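PDB 4XFK: putative branched chain amino acid ABC transporter, periplasmic amino acid-binding protein from Brucella ovis, which probably binds branched-chain and other amino acids in the periplasm as a component of an amino-acid transport system. Local coordinates for residues A[58-61]-A[66-69]; A[148-153]-A[181-186]; A[171-176]-A[190-195]; A[279-284]-A[289-294]. The protein carries 1 engineered substitution. All blocks are in the same frame, centred on the assembly; numbering follows the deposited sequence.

Interaction 1 of 4, residues A[58-61]-A[66-69]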
loop_
_atom_site.group_PDB
_atom_site.type_symbol
_atom_site.label_atom_id
_atom_site.label_comp_id
_atom_site.label_asym_id
_atom_site.label_seq_id
_atom_site.Cartn_x
_atom_site.Cartn_y
_atom_site.Cartn_z
ATOM N N TYR A 58 15.094 -4.322 -10.859
ATOM C CA TYR A 58 16.298 -3.792 -10.216
ATOM C C TYR A 58 16.232 -4.046 -8.721
ATOM O O TYR A 58 15.444 -3.430 -8.009
ATOM C CB TYR A 58 16.469 -2.290 -10.499
ATOM C CG TYR A 58 16.633 -2.004 -11.967
ATOM C CD1 TYR A 58 15.524 -1.895 -12.793
ATOM C CD2 TYR A 58 17.892 -1.869 -12.536
ATOM C CE1 TYR A 58 15.663 -1.668 -14.149
ATOM C CE2 TYR A 58 18.038 -1.630 -13.893
ATOM C CZ TYR A 58 16.918 -1.534 -14.688
ATOM O OH TYR A 58 17.038 -1.302 -16.038
ATOM N N ASP A 59 17.045 -4.982 -8.259
ATOM C CA ASP A 59 17.116 -5.349 -6.851
ATOM C C ASP A 59 17.843 -4.253 -6.089
ATOM O O ASP A 59 19.037 -4.049 -6.270
ATOM C CB ASP A 59 17.855 -6.680 -6.740
ATOM C CG ASP A 59 17.900 -7.240 -5.329
ATOM O OD1 ASP A 59 17.264 -6.677 -4.409
ATOM O OD2 ASP A 59 18.590 -8.277 -5.155
ATOM N N ASN A 60 17.104 -3.528 -5.259
ATOM C CA ASN A 60 17.660 -2.446 -4.473
ATOM C C ASN A 60 17.964 -2.930 -3.063
ATOM O O ASN A 60 17.051 -3.166 -2.264
ATOM C CB ASN A 60 16.699 -1.255 -4.401
ATOM C CG ASN A 60 17.216 -0.164 -3.490
ATOM O OD1 ASN A 60 18.430 -0.032 -3.306
ATOM N ND2 ASN A 60 16.310 0.604 -2.891
ATOM N N GLN A 61 19.250 -3.074 -2.759
ATOM C CA GLN A 61 19.679 -3.571 -1.455
ATOM C C GLN A 61 20.108 -2.453 -0.524
ATOM O O GLN A 61 20.491 -2.701 0.614
ATOM C CB GLN A 61 20.836 -4.548 -1.642
ATOM C CG GLN A 61 20.401 -5.840 -2.299
ATOM C CD GLN A 61 19.595 -6.707 -1.349
ATOM O OE1 GLN A 61 19.992 -6.925 -0.200
ATOM N NE2 GLN A 61 18.455 -7.199 -1.817
ATOM N N GLY A 66 20.541 3.370 -2.476
ATOM C CA GLY A 66 20.472 2.372 -3.523
ATOM C C GLY A 66 19.453 2.727 -4.589
ATOM O O GLY A 66 19.692 2.547 -5.781
ATOM N N ALA A 67 18.311 3.239 -4.158
ATOM C CA ALA A 67 17.237 3.579 -5.077
ATOM C C ALA A 67 17.642 4.646 -6.093
ATOM O O ALA A 67 17.273 4.556 -7.261
ATOM C CB ALA A 67 16.011 4.023 -4.300
ATOM N N ALA A 68 18.386 5.657 -5.654
ATOM C CA ALA A 68 18.815 6.714 -6.563
ATOM C C ALA A 68 19.675 6.125 -7.683
ATOM O O ALA A 68 19.518 6.461 -8.857
ATOM C CB ALA A 68 19.566 7.808 -5.803
ATOM N N ASP A 69 20.566 5.216 -7.310
ATOM C CA ASP A 69 21.417 4.542 -8.273
ATOM C C ASP A 69 20.581 3.696 -9.232
ATOM O O ASP A 69 20.791 3.718 -10.447
ATOM C CB ASP A 69 22.438 3.680 -7.528
ATOM C CG ASP A 69 23.331 2.899 -8.461
ATOM O OD1 ASP A 69 24.350 3.459 -8.919
ATOM O OD2 ASP A 69 23.018 1.720 -8.730
#
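N60 meets G66 and A67 at a beta-alpha turn. Strand 54-59, an outermost strand of the five-stranded parallel sheet, ends here, and the chain turns into helix 63-76. The fold is that of a periplasmic binding protein, and this sheet is the core of one lobe.

The contact across the two segments is van der Waals. N60 CG stands anti to the backbone N (chi1 175°), which carries the amide to the helix. N60 OD1 comes to 3.2 Å from G66 CA. G66 has no side chain, so the carboxamide oxygen can settle against its backbone. On the other branch, N60 ND2 lies 3.7 Å from A67 CB. N60 OD1 is also 3.4 Å from A67 N, but the N-H points too far off it for a hydrogen bond.

The polar work of N60 is done inside the turn. OD1 accepts from G62 N, as in an Asx turn, and ND2 bonds to G63 O. Both ends of the buried amide are thus satisfied, and its rotation is fixed. V90 of helix 88-104 also touches the N60 and A67 side chains.

D59 ties 58-61 to the loop after strand 13-18: its OD1 accepts from L20 N, and its OD2 pairs with S21 OG. Within the segment, Q61 NE2 bonds to D59 OD1 at 2.9 Å, nearly straight (168°), with D59 OD1 close to the Q61 amide plane.

Interaction 2 of 4, residues A[148-153]-A[181-186]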
loop_
_atom_site.group_PDB
_atom_site.type_symbol
_atom_site.label_atom_id
_atom_site.label_comp_id
_atom_site.label_asym_id
_atom_site.label_seq_id
_atom_site.Cartn_x
_atom_site.Cartn_y
_atom_site.Cartn_z
ATOM N N GLY A 148 -14.373 2.319 11.160
ATOM C CA GLY A 148 -14.968 0.998 11.035
ATOM C C GLY A 148 -15.183 0.341 12.388
ATOM O O GLY A 148 -16.252 -0.196 12.671
ATOM N N MET A 149 -14.164 0.399 13.241
ATOM C CA MET A 149 -14.298 -0.106 14.608
ATOM C C MET A 149 -15.415 0.620 15.369
ATOM O O MET A 149 -16.216 -0.013 16.069
ATOM C CB MET A 149 -12.974 0.010 15.353
ATOM C CG MET A 149 -11.909 -0.893 14.765
ATOM S SD MET A 149 -10.298 -0.693 15.535
ATOM C CE MET A 149 -10.615 -1.429 17.144
ATOM N N LYS A 150 -15.479 1.943 15.216
ATOM C CA LYS A 150 -16.539 2.734 15.837
ATOM C C LYS A 150 -17.924 2.298 15.353
ATOM O O LYS A 150 -18.837 2.124 16.161
ATOM C CB LYS A 150 -16.316 4.220 15.571
ATOM C CG LYS A 150 -17.372 5.124 16.191
ATOM C CD LYS A 150 -17.017 6.578 15.941
ATOM C CE LYS A 150 -18.017 7.531 16.576
ATOM N NZ LYS A 150 -17.495 8.931 16.552
ATOM N N ASP A 151 -18.075 2.107 14.044
ATOM C CA ASP A 151 -19.358 1.690 13.470
ATOM C C ASP A 151 -19.796 0.320 14.006
ATOM O O ASP A 151 -20.991 0.052 14.158
ATOM C CB ASP A 151 -19.280 1.631 11.933
ATOM C CG ASP A 151 -19.121 3.005 11.285
ATOM O OD1 ASP A 151 -19.273 4.037 11.973
ATOM O OD2 ASP A 151 -18.848 3.049 10.068
ATOM N N LYS A 152 -18.818 -0.537 14.288
ATOM C CA LYS A 152 -19.089 -1.896 14.748
ATOM C C LYS A 152 -19.282 -1.942 16.266
ATOM O O LYS A 152 -19.789 -2.922 16.809
ATOM C CB LYS A 152 -17.958 -2.842 14.318
ATOM C CG LYS A 152 -18.207 -4.317 14.632
ATOM C CD LYS A 152 -17.004 -5.182 14.294
ATOM C CE LYS A 152 -17.134 -6.575 14.895
ATOM N NZ LYS A 152 -18.393 -7.257 14.487
ATOM N N GLY A 153 -18.885 -0.875 16.951
ATOM C CA GLY A 153 -19.023 -0.808 18.396
ATOM C C GLY A 153 -17.886 -1.481 19.152
ATOM O O GLY A 153 -18.047 -1.855 20.316
ATOM N N LYS A 181 -10.227 13.233 18.610
ATOM C CA LYS A 181 -11.349 14.018 19.118
ATOM C C LYS A 181 -12.666 13.662 18.435
ATOM O O LYS A 181 -13.681 13.429 19.100
ATOM C CB LYS A 181 -11.058 15.512 18.963
ATOM N N GLU A 182 -12.650 13.618 17.108
ATOM C CA GLU A 182 -13.858 13.333 16.339
ATOM C C GLU A 182 -14.304 11.873 16.429
ATOM O O GLU A 182 -15.483 11.583 16.661
ATOM C CB GLU A 182 -13.654 13.711 14.872
ATOM C CG GLU A 182 -14.803 13.284 13.974
ATOM C CD GLU A 182 -14.598 13.699 12.531
ATOM O OE1 GLU A 182 -13.639 14.456 12.262
ATOM O OE2 GLU A 182 -15.393 13.268 11.667
ATOM N N ILE A 183 -13.372 10.946 16.240
ATOM C CA ILE A 183 -13.754 9.544 16.247
ATOM C C ILE A 183 -14.050 9.056 17.666
ATOM O O ILE A 183 -15.010 8.321 17.886
ATOM C CB ILE A 183 -12.731 8.674 15.509
ATOM C CG1 ILE A 183 -12.560 9.209 14.082
ATOM C CG2 ILE A 183 -13.192 7.229 15.480
ATOM C CD1 ILE A 183 -11.709 8.342 13.169
ATOM N N GLY A 184 -13.252 9.483 18.636
ATOM C CA GLY A 184 -13.602 9.223 20.019
ATOM C C GLY A 184 -12.746 8.250 20.790
ATOM O O GLY A 184 -13.240 7.287 21.385
ATOM N N TYR A 185 -11.452 8.512 20.804
ATOM C CA TYR A 185 -10.560 7.797 21.691
ATOM C C TYR A 185 -9.567 8.803 22.236
ATOM O O TYR A 185 -9.353 9.862 21.641
ATOM C CB TYR A 185 -9.854 6.648 20.960
ATOM C CG TYR A 185 -9.231 7.058 19.643
ATOM C CD1 TYR A 185 -7.955 7.604 19.601
ATOM C CD2 TYR A 185 -9.920 6.907 18.441
ATOM C CE1 TYR A 185 -7.379 7.996 18.407
ATOM C CE2 TYR A 185 -9.352 7.294 17.239
ATOM C CZ TYR A 185 -8.084 7.835 17.230
ATOM O OH TYR A 185 -7.517 8.228 16.042
ATOM N N GLU A 186 -8.994 8.492 23.388
ATOM C CA GLU A 186 -7.894 9.277 23.907
ATOM C C GLU A 186 -6.609 8.526 23.619
ATOM O O GLU A 186 -6.503 7.334 23.918
ATOM C CB GLU A 186 -8.049 9.490 25.411
ATOM C CG GLU A 186 -6.924 10.304 26.032
ATOM C CD GLU A 186 -7.004 10.381 27.542
ATOM O OE1 GLU A 186 -8.111 10.226 28.104
ATOM O OE2 GLU A 186 -5.946 10.600 28.163
#
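K150 and I183 join the last turns of two neighbouring helices, 138-152 and 167-184. Both helices belong to the lobe built on the mixed sheet, and strand 158-164 lies between them in the chain. The first helix closes in a Schellman motif at G153. This residue has positive phi, and its N bonds to K150 O at 3.1 Å and weakly to M149 O.

K150 carries the contact. Its CG is anti to the backbone N (chi1 -180°), and every later torsion is extended as well. The straight chain therefore spans the gap to the second helix. K150 NZ bonds to I183 O at 2.9 Å. It comes from above the carbonyl plane, 37° out of it, and not along a lone pair. K150 NZ also lies 3.3 Å from E182 O. The ammonium group thus sits at the backbone oxygens near the C-terminal end of helix 167-184. Its positive charge probably suits the negative end of the helix dipole. The E182 carboxylate is too distant for a salt bridge, with E182 OE2 6.9 Å from K150 NZ.

I183 is buried and also packs on A146, Q147 and L155. Its side chain crosses that of K150 at a slant. One methyl branch meets the lysine chain, with I183 CG2 3.9 Å from K150 CD. Two bonds back along the chain from NZ, K150 CD passes 3.3 Å from I183 O.

Interaction 3 of 4, residues A[171-176]-A[190-195]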
loop_
_atom_site.group_PDB
_atom_site.type_symbol
_atom_site.label_atom_id
_atom_site.label_comp_id
_atom_site.label_asym_id
_atom_site.label_seq_id
_atom_site.Cartn_x
_atom_site.Cartn_y
_atom_site.Cartn_z
ATOM N N ASP A 171 3.598 9.836 10.166
ATOM C CA ASP A 171 2.300 10.182 9.598
ATOM C C ASP A 171 1.162 9.399 10.253
ATOM O O ASP A 171 0.068 9.942 10.463
ATOM C CB ASP A 171 2.269 9.928 8.088
ATOM C CG ASP A 171 3.059 10.947 7.291
ATOM O OD1 ASP A 171 3.354 12.041 7.806
ATOM O OD2 ASP A 171 3.364 10.650 6.120
ATOM N N VAL A 172 1.398 8.125 10.567
ATOM C CA VAL A 172 0.375 7.349 11.258
ATOM C C VAL A 172 0.093 7.949 12.635
ATOM O O VAL A 172 -1.065 8.176 12.996
ATOM C CB VAL A 172 0.747 5.846 11.389
ATOM C CG1 VAL A 172 -0.281 5.124 12.262
ATOM C CG2 VAL A 172 0.840 5.195 10.009
ATOM N N GLU A 173 1.143 8.201 13.405
ATOM C CA GLU A 173 0.944 8.810 14.713
ATOM C C GLU A 173 0.177 10.126 14.611
ATOM O O GLU A 173 -0.778 10.361 15.358
ATOM C CB GLU A 173 2.273 9.055 15.423
ATOM C CG GLU A 173 2.075 9.644 16.821
ATOM C CD GLU A 173 3.372 9.952 17.532
ATOM O OE1 GLU A 173 4.020 9.009 18.023
ATOM O OE2 GLU A 173 3.730 11.145 17.619
ATOM N N ASN A 174 0.590 10.993 13.688
ATOM C CA ASN A 174 -0.058 12.294 13.550
ATOM C C ASN A 174 -1.528 12.143 13.153
ATOM O O ASN A 174 -2.390 12.868 13.637
ATOM C CB ASN A 174 0.690 13.181 12.550
ATOM C CG ASN A 174 2.035 13.660 13.079
ATOM O OD1 ASN A 174 2.276 13.664 14.285
ATOM N ND2 ASN A 174 2.908 14.084 12.172
ATOM N N THR A 175 -1.809 11.181 12.282
ATOM C CA THR A 175 -3.176 10.894 11.853
ATOM C C THR A 175 -4.037 10.382 13.005
ATOM O O THR A 175 -5.144 10.871 13.231
ATOM C CB THR A 175 -3.177 9.850 10.726
ATOM O OG1 THR A 175 -2.470 10.365 9.593
ATOM C CG2 THR A 175 -4.598 9.501 10.317
ATOM N N VAL A 176 -3.519 9.408 13.745
ATOM C CA VAL A 176 -4.239 8.837 14.875
ATOM C C VAL A 176 -4.546 9.912 15.931
ATOM O O VAL A 176 -5.659 9.982 16.450
ATOM C CB VAL A 176 -3.444 7.657 15.484
ATOM C CG1 VAL A 176 -3.991 7.274 16.851
ATOM C CG2 VAL A 176 -3.457 6.460 14.534
ATOM N N LYS A 190 2.030 7.194 23.541
ATOM C CA LYS A 190 2.483 6.913 22.188
ATOM C C LYS A 190 3.991 6.739 22.137
ATOM O O LYS A 190 4.717 7.241 22.997
ATOM C CB LYS A 190 2.026 8.010 21.222
ATOM C CG LYS A 190 2.559 9.393 21.539
ATOM C CD LYS A 190 1.758 10.467 20.817
ATOM C CE LYS A 190 2.074 11.846 21.371
ATOM N NZ LYS A 190 1.224 12.899 20.744
ATOM N N THR A 191 4.447 6.021 21.118
ATOM C CA THR A 191 5.849 5.673 20.958
ATOM C C THR A 191 6.230 5.673 19.488
ATOM O O THR A 191 5.487 5.158 18.652
ATOM C CB THR A 191 6.106 4.236 21.457
ATOM O OG1 THR A 191 5.974 4.196 22.878
ATOM C CG2 THR A 191 7.495 3.734 21.047
ATOM N N LEU A 192 7.386 6.250 19.182
ATOM C CA LEU A 192 8.061 6.020 17.915
ATOM C C LEU A 192 9.363 5.297 18.218
ATOM O O LEU A 192 10.132 5.731 19.084
ATOM C CB LEU A 192 8.377 7.336 17.219
ATOM C CG LEU A 192 7.225 8.178 16.688
ATOM C CD1 LEU A 192 7.785 9.472 16.117
ATOM C CD2 LEU A 192 6.444 7.425 15.627
ATOM N N HIS A 193 9.629 4.216 17.501
ATOM C CA HIS A 193 10.815 3.420 17.770
ATOM C C HIS A 193 11.680 3.252 16.527
ATOM O O HIS A 193 11.256 3.546 15.406
ATOM C CB HIS A 193 10.427 2.056 18.361
ATOM C CG HIS A 193 9.507 1.256 17.490
ATOM N ND1 HIS A 193 9.927 0.644 16.326
ATOM C CD2 HIS A 193 8.187 0.966 17.609
ATOM C CE1 HIS A 193 8.906 0.012 15.772
ATOM N NE2 HIS A 193 7.838 0.194 16.527
ATOM N N GLU A 194 12.902 2.788 16.741
ATOM C CA GLU A 194 13.830 2.526 15.656
ATOM C C GLU A 194 13.209 1.574 14.643
ATOM O O GLU A 194 12.398 0.714 14.996
ATOM C CB GLU A 194 15.137 1.947 16.202
ATOM N N VAL A 195 13.599 1.738 13.386
ATOM C CA VAL A 195 12.987 0.998 12.294
ATOM C C VAL A 195 13.738 -0.293 11.993
ATOM O O VAL A 195 14.938 -0.277 11.713
ATOM C CB VAL A 195 12.932 1.854 11.012
ATOM C CG1 VAL A 195 12.129 1.149 9.931
ATOM C CG2 VAL A 195 12.337 3.225 11.319
HETATM O O HOH W 1 3.249 6.524 17.585
HETATM O O HOH W 2 1.801 12.968 18.300
#
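The flat group here is the carboxylate of E173. The aliphatic chain of K190 passes over one face of it, with K190 CD 3.7 Å from E173 CD. L192 approaches from the other side of the plane and off to one oxygen, with L192 CG 3.6 Å from E173 OE1. Two waters meet the two oxygens. One is bonded to E173 OE1 and T191 O. The other donates to E173 OE2 at 2.7 Å. The same water lies 2.5 Å from K190 NZ, doubtfully short for a bond. E173 OE2 and K190 NZ are 4.4 Å apart, beyond a salt bridge, so their attraction is probably weaker.

The contact lies within a beta-alpha-beta unit, strand 158-164, helix 167-184 and strand 186-193. Helix 171-176 and strand 190-193 run almost antiparallel (169°), with axes 9.9 Å apart. With CG anti to the backbone N (chi1 -178°) and the chain extended beyond it, the E173 carboxylate is carried across to the strand. Its side chain crosses that of K190 at about a right angle. S161 of strand 158-164 touches both E173 and K190; V177 lies beside K190 and V170 beside L192. Within the helix, T175 OG1 donates to D171 O at 2.7 Å, and T175 N reaches the same oxygen from the opposite face.

Interaction 4 of 4, residues A[279-284]-A[289-294]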
loop_
_atom_site.group_PDB
_atom_site.type_symbol
_atom_site.label_atom_id
_atom_site.label_comp_id
_atom_site.label_asym_id
_atom_site.label_seq_id
_atom_site.Cartn_x
_atom_site.Cartn_y
_atom_site.Cartn_z
ATOM N N ALA A 279 -13.354 -14.714 -6.876
ATOM C CA ALA A 279 -12.779 -15.205 -8.123
ATOM C C ALA A 279 -11.362 -14.663 -8.315
ATOM O O ALA A 279 -10.472 -15.371 -8.786
ATOM C CB ALA A 279 -13.664 -14.836 -9.312
ATOM N N PHE A 280 -11.156 -13.406 -7.949
ATOM C CA PHE A 280 -9.821 -12.830 -7.997
ATOM C C PHE A 280 -8.864 -13.549 -7.051
ATOM O O PHE A 280 -7.747 -13.861 -7.430
ATOM C CB PHE A 280 -9.854 -11.341 -7.676
ATOM C CG PHE A 280 -8.496 -10.762 -7.421
ATOM C CD1 PHE A 280 -7.510 -10.795 -8.402
ATOM C CD2 PHE A 280 -8.188 -10.214 -6.194
ATOM C CE1 PHE A 280 -6.249 -10.280 -8.157
ATOM C CE2 PHE A 280 -6.936 -9.694 -5.943
ATOM C CZ PHE A 280 -5.959 -9.727 -6.927
ATOM N N ALA A 281 -9.304 -13.813 -5.822
ATOM C CA ALA A 281 -8.461 -14.505 -4.850
ATOM C C ALA A 281 -8.016 -15.848 -5.411
ATOM O O ALA A 281 -6.846 -16.213 -5.331
ATOM C CB ALA A 281 -9.201 -14.698 -3.527
ATOM N N GLU A 282 -8.954 -16.585 -5.997
ATOM C CA GLU A 282 -8.633 -17.898 -6.548
ATOM C C GLU A 282 -7.694 -17.817 -7.755
ATOM O O GLU A 282 -6.774 -18.629 -7.888
ATOM C CB GLU A 282 -9.913 -18.653 -6.908
ATOM C CG GLU A 282 -10.752 -19.064 -5.696
ATOM C CD GLU A 282 -10.076 -20.128 -4.848
ATOM O OE1 GLU A 282 -9.331 -20.941 -5.421
ATOM O OE2 GLU A 282 -10.280 -20.152 -3.611
ATOM N N ASP A 283 -7.915 -16.850 -8.640
ATOM C CA ASP A 283 -7.055 -16.725 -9.810
ATOM C C ASP A 283 -5.645 -16.307 -9.408
ATOM O O ASP A 283 -4.654 -16.828 -9.931
ATOM C CB ASP A 283 -7.621 -15.735 -10.826
ATOM C CG ASP A 283 -6.832 -15.731 -12.114
ATOM O OD1 ASP A 283 -6.943 -16.716 -12.872
ATOM O OD2 ASP A 283 -6.090 -14.758 -12.365
ATOM N N TYR A 284 -5.550 -15.377 -8.465
ATOM C CA TYR A 284 -4.252 -14.923 -7.991
ATOM C C TYR A 284 -3.481 -16.071 -7.347
ATOM O O TYR A 284 -2.279 -16.207 -7.554
ATOM C CB TYR A 284 -4.434 -13.764 -7.006
ATOM C CG TYR A 284 -3.164 -13.020 -6.701
ATOM C CD1 TYR A 284 -2.737 -11.984 -7.523
ATOM C CD2 TYR A 284 -2.383 -13.355 -5.604
ATOM C CE1 TYR A 284 -1.562 -11.298 -7.258
ATOM C CE2 TYR A 284 -1.213 -12.667 -5.328
ATOM C CZ TYR A 284 -0.808 -11.639 -6.166
ATOM O OH TYR A 284 0.352 -10.932 -5.925
ATOM N N GLY A 289 0.608 -18.888 -6.377
ATOM C CA GLY A 289 0.762 -19.897 -5.348
ATOM C C GLY A 289 0.154 -19.530 -4.000
ATOM O O GLY A 289 0.058 -20.389 -3.126
ATOM N N HIS A 290 -0.253 -18.270 -3.812
ATOM C CA HIS A 290 -0.865 -17.853 -2.551
ATOM C C HIS A 290 -2.026 -16.897 -2.791
ATOM O O HIS A 290 -2.102 -16.238 -3.827
ATOM C CB HIS A 290 0.169 -17.198 -1.624
ATOM C CG HIS A 290 0.854 -16.010 -2.226
ATOM N ND1 HIS A 290 2.042 -16.109 -2.917
ATOM C CD2 HIS A 290 0.509 -14.701 -2.255
ATOM C CE1 HIS A 290 2.405 -14.910 -3.338
ATOM N NE2 HIS A 290 1.491 -14.039 -2.953
ATOM N N TYR A 291 -2.939 -16.833 -1.830
ATOM C CA TYR A 291 -4.018 -15.860 -1.874
ATOM C C TYR A 291 -3.445 -14.452 -1.694
ATOM O O TYR A 291 -2.452 -14.254 -0.991
ATOM C CB TYR A 291 -5.043 -16.155 -0.778
ATOM C CG TYR A 291 -5.927 -17.354 -1.046
ATOM C CD1 TYR A 291 -6.776 -17.382 -2.148
ATOM C CD2 TYR A 291 -5.932 -18.445 -0.188
ATOM C CE1 TYR A 291 -7.598 -18.473 -2.391
ATOM C CE2 TYR A 291 -6.755 -19.535 -0.418
ATOM C CZ TYR A 291 -7.581 -19.547 -1.521
ATOM O OH TYR A 291 -8.399 -20.636 -1.740
ATOM N N PRO A 292 -4.064 -13.458 -2.336
ATOM C CA PRO A 292 -3.544 -12.089 -2.247
ATOM C C PRO A 292 -3.888 -11.428 -0.916
ATOM O O PRO A 292 -5.000 -11.554 -0.407
ATOM C CB PRO A 292 -4.248 -11.376 -3.404
ATOM C CG PRO A 292 -5.549 -12.120 -3.538
ATOM C CD PRO A 292 -5.247 -13.554 -3.209
ATOM N N SER A 293 -2.925 -10.723 -0.345
ATOM C CA SER A 293 -3.185 -9.967 0.876
ATOM C C SER A 293 -2.155 -8.855 0.988
ATOM O O SER A 293 -1.268 -8.735 0.141
ATOM C CB SER A 293 -3.101 -10.869 2.107
ATOM O OG SER A 293 -1.766 -11.287 2.323
ATOM N N TYR A 294 -2.297 -8.032 2.027
ATOM C CA TYR A 294 -1.262 -7.082 2.402
ATOM C C TYR A 294 -1.009 -6.139 1.203
ATOM O O TYR A 294 -1.967 -5.535 0.710
ATOM C CB TYR A 294 -0.051 -7.884 2.908
ATOM C CG TYR A 294 1.210 -7.132 3.315
ATOM C CD1 TYR A 294 1.165 -5.946 4.043
ATOM C CD2 TYR A 294 2.462 -7.638 2.965
ATOM C CE1 TYR A 294 2.341 -5.291 4.405
ATOM C CE2 TYR A 294 3.631 -6.997 3.317
ATOM C CZ TYR A 294 3.558 -5.819 4.029
ATOM O OH TYR A 294 4.708 -5.154 4.390
#
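P292 packs over one face of the Y284 ring. The two side chains slide past each other in opposite directions. P292 CB sits over the ring, 3.9 Å from its centroid and offset toward the rim, in a CH-pi contact. The next proline carbon, P292 CG, touches F280 CE2 at 3.7 Å. P292 CD rests on the backbone of A281. The loop that follows helix 274-288 is thereby folded back along the helix.

H290 lies beside Y284, and both side chains point the same way. The tyrosine turns its edge to the histidine face in an offset edge-to-face pair, with planes at 72° and centroids 5.8 Å apart. The backbone oxygen of H290 lies at the edge of the same tyrosine, 3.4 Å from Y284 CD2. The polar ends of Y284 and H290 both bond to E296 OE2 of helix 296-312.

Y291 runs along the other flank. Y291 CD1 touches A281 CB at 3.9 Å, and A281 O lies at the ring edge. E282 bends at chi2 (-68°), which brings its carboxylate to the edge of the Y291 ring, the two planes nearly perpendicular. Y291 OH donates to E282 OE2 at 2.7 Å, on the syn side but 32° out of the carboxylate plane.

The CH-pi and edge-to-face contacts thus hold the loop by its apolar side, while the bond from Y291 to the exposed E282 carboxylate probably pins its outer flank.

The four contacts follow the chain with one overlap: interaction 1 comes first, interactions 2 and 3 interleave, and interaction 4 is last. Interaction 1 lies on the five-stranded parallel sheet. Interactions 2 and 3 lie in the lobe built on the mixed sheet and share helix 167-184; interaction 3 also uses strand 186-193 of that sheet. Their centres are 19 Å apart, and Y185 OH of one probably bonds to V176 O of the other (2.6 Å). Interactions 1 and 2 are on opposite sides of the chain's centre, 41 Å between centres. Interaction 4 packs on helix 26-44, and its nearest atoms are about 14 Å from interaction 1. The set samples two lobes, which in this family typically close around the ligand.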